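Local coordinates for protein N-acetylglucosamine-specific lectin (Saxidomus purpuratus, PDB 6A7T) that binds N-acetylglucosamine through a C-type lectin domain whose carbohydrate recognition does not depend on calcium, at residues E43-S51 / F84-S92. Sequence-based numbering, arbitrary orientation.
Sequences ETERGWEDS and FHYYWIGGS
W48, in the first turn of helix 48-57, turns an edge of its indole toward the face of W88 in strand 86-94, giving an offset edge-to-face pair with the five-membered rings 5.3 Å apart between centroids and the planes at 85°. W48 CB also sits over that face, a CH-pi contact 4.1 Å from the centroid of the W88 five-membered ring. CE2 of Y86 lies over the opposite face near its rim. The indole of W48 passes W88 and carries its NE1 to I89, a path set by a chi1 of -176° that turns CG away from the backbone N, and its six-membered ring continues to CB of S92.

Each indole N-H finds a main-chain carbonyl across the contact. NE1 of W48 donates to O of I89 at 2.8 Å, nearly in line with the C=O bond. The bond from NE1 of W88 to O of R46 is weak and bent (3.1 Å, 127°), and T146 O offers this N-H a second weak acceptor.

Farther out, E43 and E45 flank the outer end of the F84 ring: E43 O comes within 3.6 Å of F84 CZ, CB of E43 meets CE2 at 3.8 Å, and E45 OE2 approaches the CE1 edge in the ring plane. A water links E43 OE2 to Y87 OH.

The tryptophan pair thus joins the first helix of the C-type lectin fold to the sheet containing strand 86-94, with W88 close to H140, which binds N-acetylglucosamine in another structure of this protein, although no sugar occupies this chain.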
loop_
_atom_site.group_PDB
_atom_site.type_symbol
_atom_site.label_atom_id
_atom_site.label_comp_id
_atom_site.label_asym_id
_atom_site.label_seq_id
_atom_site.Cartn_x
_atom_site.Cartn_y
_atom_site.Cartn_z
ATOM N N GLU A 43 -8.050 20.668 -0.233
ATOM C CA GLU A 43 -8.759 21.579 0.642
ATOM C C GLU A 43 -9.594 22.593 -0.132
ATOM O O GLU A 43 -10.251 23.461 0.494
ATOM C CB GLU A 43 -7.744 22.240 1.554
ATOM C CG GLU A 43 -7.107 21.221 2.473
ATOM C CD GLU A 43 -6.292 21.825 3.587
ATOM O OE1 GLU A 43 -5.880 23.002 3.417
ATOM O OE2 GLU A 43 -6.102 21.129 4.605
ATOM N N THR A 44 -9.593 22.513 -1.451
ATOM C CA THR A 44 -10.479 23.352 -2.259
ATOM C C THR A 44 -11.912 22.829 -2.104
ATOM O O THR A 44 -12.158 21.653 -2.191
ATOM C CB THR A 44 -10.125 23.392 -3.740
ATOM O OG1 THR A 44 -8.856 24.030 -3.885
ATOM C CG2 THR A 44 -11.132 24.137 -4.581
ATOM N N GLU A 45 -12.850 23.727 -1.832
ATOM C CA GLU A 45 -14.221 23.311 -1.518
ATOM C C GLU A 45 -15.057 23.262 -2.794
ATOM O O GLU A 45 -15.082 24.254 -3.572
ATOM C CB GLU A 45 -14.846 24.302 -0.534
ATOM C CG GLU A 45 -14.189 24.269 0.825
ATOM C CD GLU A 45 -14.811 25.241 1.799
ATOM O OE1 GLU A 45 -14.798 26.454 1.496
ATOM O OE2 GLU A 45 -15.300 24.782 2.835
ATOM N N ARG A 46 -15.582 22.064 -3.081
ATOM C CA ARG A 46 -16.341 21.757 -4.301
ATOM C C ARG A 46 -17.516 20.858 -3.919
ATOM O O ARG A 46 -17.462 20.135 -2.927
ATOM C CB ARG A 46 -15.489 20.988 -5.316
ATOM C CG ARG A 46 -14.101 21.538 -5.615
ATOM C CD ARG A 46 -13.338 20.556 -6.500
ATOM N NE ARG A 46 -11.989 20.987 -6.805
ATOM C CZ ARG A 46 -10.946 20.768 -6.009
ATOM N NH1 ARG A 46 -11.115 20.111 -4.889
ATOM N NH2 ARG A 46 -9.745 21.198 -6.340
ATOM N N GLY A 47 -18.602 20.903 -4.713
ATOM C CA GLY A 47 -19.680 19.979 -4.595
ATOM C C GLY A 47 -19.184 18.572 -4.867
ATOM O O GLY A 47 -18.073 18.409 -5.332
ATOM N N TRP A 48 -19.971 17.571 -4.481
ATOM C CA TRP A 48 -19.493 16.174 -4.552
ATOM C C TRP A 48 -19.208 15.794 -5.998
ATOM O O TRP A 48 -18.141 15.218 -6.256
ATOM C CB TRP A 48 -20.489 15.230 -3.912
ATOM C CG TRP A 48 -20.032 13.814 -3.866
ATOM C CD1 TRP A 48 -19.416 13.218 -2.806
ATOM C CD2 TRP A 48 -20.167 12.806 -4.873
ATOM N NE1 TRP A 48 -19.198 11.903 -3.071
ATOM C CE2 TRP A 48 -19.630 11.631 -4.349
ATOM C CE3 TRP A 48 -20.702 12.785 -6.169
ATOM C CZ2 TRP A 48 -19.564 10.468 -5.097
ATOM C CZ3 TRP A 48 -20.754 11.592 -6.859
ATOM C CH2 TRP A 48 -20.141 10.456 -6.342
ATOM N N GLU A 49 -20.143 16.084 -6.908
ATOM C CA GLU A 49 -19.904 15.793 -8.321
ATOM C C GLU A 49 -18.653 16.536 -8.831
ATOM O O GLU A 49 -17.888 15.947 -9.589
ATOM C CB GLU A 49 -21.103 16.188 -9.175
ATOM C CG GLU A 49 -22.247 15.228 -9.030
ATOM C CD GLU A 49 -22.054 13.851 -9.654
ATOM O OE1 GLU A 49 -21.082 13.655 -10.401
ATOM O OE2 GLU A 49 -22.952 13.005 -9.437
ATOM N N ASP A 50 -18.483 17.818 -8.498
ATOM C CA ASP A 50 -17.281 18.528 -8.941
ATOM C C ASP A 50 -15.998 17.957 -8.301
ATOM O O ASP A 50 -14.950 18.009 -8.944
ATOM C CB ASP A 50 -17.355 20.030 -8.712
ATOM C CG ASP A 50 -18.314 20.698 -9.682
ATOM O OD1 ASP A 50 -18.667 20.071 -10.710
ATOM O OD2 ASP A 50 -18.656 21.886 -9.421
ATOM N N SER A 51 -16.123 17.411 -7.100
ATOM C CA SER A 51 -14.972 16.705 -6.458
ATOM C C SER A 51 -14.655 15.434 -7.235
ATOM O O SER A 51 -13.468 15.104 -7.394
ATOM C CB SER A 51 -15.247 16.399 -4.991
ATOM O OG SER A 51 -15.524 17.600 -4.265
ATOM N N PHE A 84 -11.700 21.898 8.738
ATOM C CA PHE A 84 -12.788 21.230 8.028
ATOM C C PHE A 84 -13.402 20.134 8.888
ATOM O O PHE A 84 -12.685 19.384 9.545
ATOM C CB PHE A 84 -12.264 20.597 6.736
ATOM C CG PHE A 84 -11.721 21.605 5.767
ATOM C CD1 PHE A 84 -12.551 22.527 5.158
ATOM C CD2 PHE A 84 -10.367 21.676 5.530
ATOM C CE1 PHE A 84 -12.060 23.467 4.277
ATOM C CE2 PHE A 84 -9.859 22.650 4.694
ATOM C CZ PHE A 84 -10.703 23.542 4.066
ATOM N N HIS A 85 -14.742 20.001 8.818
ATOM C CA HIS A 85 -15.467 19.021 9.617
ATOM C C HIS A 85 -16.029 17.880 8.755
ATOM O O HIS A 85 -16.619 16.972 9.274
ATOM C CB HIS A 85 -16.614 19.706 10.416
ATOM C CG HIS A 85 -16.153 20.933 11.144
ATOM N ND1 HIS A 85 -15.063 20.914 12.017
ATOM C CD2 HIS A 85 -16.598 22.215 11.123
ATOM C CE1 HIS A 85 -14.846 22.128 12.484
ATOM N NE2 HIS A 85 -15.791 22.948 11.977
ATOM N N TYR A 86 -15.881 17.971 7.426
ATOM C CA TYR A 86 -16.271 16.860 6.552
ATOM C C TYR A 86 -15.428 16.919 5.280
ATOM O O TYR A 86 -14.956 17.973 4.902
ATOM C CB TYR A 86 -17.759 16.899 6.179
ATOM C CG TYR A 86 -18.205 18.034 5.291
ATOM C CD1 TYR A 86 -18.502 19.299 5.778
ATOM C CD2 TYR A 86 -18.402 17.821 3.941
ATOM C CE1 TYR A 86 -18.914 20.327 4.936
ATOM C CE2 TYR A 86 -18.823 18.833 3.098
ATOM C CZ TYR A 86 -19.083 20.094 3.587
ATOM O OH TYR A 86 -19.490 21.044 2.678
ATOM N N TYR A 87 -15.229 15.739 4.685
ATOM C CA TYR A 87 -14.527 15.572 3.407
ATOM C C TYR A 87 -15.364 14.641 2.535
ATOM O O TYR A 87 -15.699 13.576 2.980
ATOM C CB TYR A 87 -13.147 14.942 3.606
ATOM C CG TYR A 87 -12.102 15.812 4.246
ATOM C CD1 TYR A 87 -12.109 16.030 5.608
ATOM C CD2 TYR A 87 -11.078 16.367 3.503
ATOM C CE1 TYR A 87 -11.124 16.790 6.226
ATOM C CE2 TYR A 87 -10.090 17.138 4.102
ATOM C CZ TYR A 87 -10.116 17.352 5.472
ATOM O OH TYR A 87 -9.175 18.148 6.097
ATOM N N TRP A 88 -15.541 15.006 1.264
ATOM C CA TRP A 88 -16.195 14.076 0.313
ATOM C C TRP A 88 -15.328 12.860 0.015
ATOM O O TRP A 88 -14.092 13.006 -0.179
ATOM C CB TRP A 88 -16.518 14.792 -1.008
ATOM C CG TRP A 88 -17.537 15.883 -0.862
ATOM C CD1 TRP A 88 -17.378 17.164 -1.251
ATOM C CD2 TRP A 88 -18.837 15.817 -0.239
ATOM N NE1 TRP A 88 -18.504 17.898 -0.992
ATOM C CE2 TRP A 88 -19.394 17.108 -0.348
ATOM C CE3 TRP A 88 -19.582 14.798 0.366
ATOM C CZ2 TRP A 88 -20.679 17.419 0.103
ATOM C CZ3 TRP A 88 -20.849 15.106 0.825
ATOM C CH2 TRP A 88 -21.366 16.400 0.700
ATOM N N ILE A 89 -15.982 11.699 -0.134
ATOM C CA ILE A 89 -15.326 10.449 -0.513
ATOM C C ILE A 89 -16.134 9.773 -1.631
ATOM O O ILE A 89 -17.189 10.223 -1.984
ATOM C CB ILE A 89 -15.102 9.512 0.678
ATOM C CG1 ILE A 89 -16.417 9.032 1.310
ATOM C CG2 ILE A 89 -14.216 10.193 1.696
ATOM C CD1 ILE A 89 -16.240 7.992 2.415
ATOM N N GLY A 90 -15.547 8.748 -2.178
ATOM C CA GLY A 90 -15.992 8.095 -3.420
ATOM C C GLY A 90 -17.064 7.049 -3.170
ATOM O O GLY A 90 -16.955 5.934 -3.690
ATOM N N GLY A 91 -18.117 7.431 -2.441
ATOM C CA GLY A 91 -19.305 6.547 -2.287
ATOM C C GLY A 91 -20.573 7.329 -2.465
ATOM O O GLY A 91 -20.681 8.519 -2.198
ATOM N N SER A 92 -21.606 6.654 -2.961
ATOM C CA SER A 92 -22.833 7.304 -3.312
ATOM C C SER A 92 -23.874 6.206 -3.570
ATOM O O SER A 92 -23.569 5.059 -3.709
ATOM C CB SER A 92 -22.725 8.215 -4.537
ATOM O OG SER A 92 -22.492 7.452 -5.696
HETATM O O HOH W 1 -6.930 18.329 4.931
#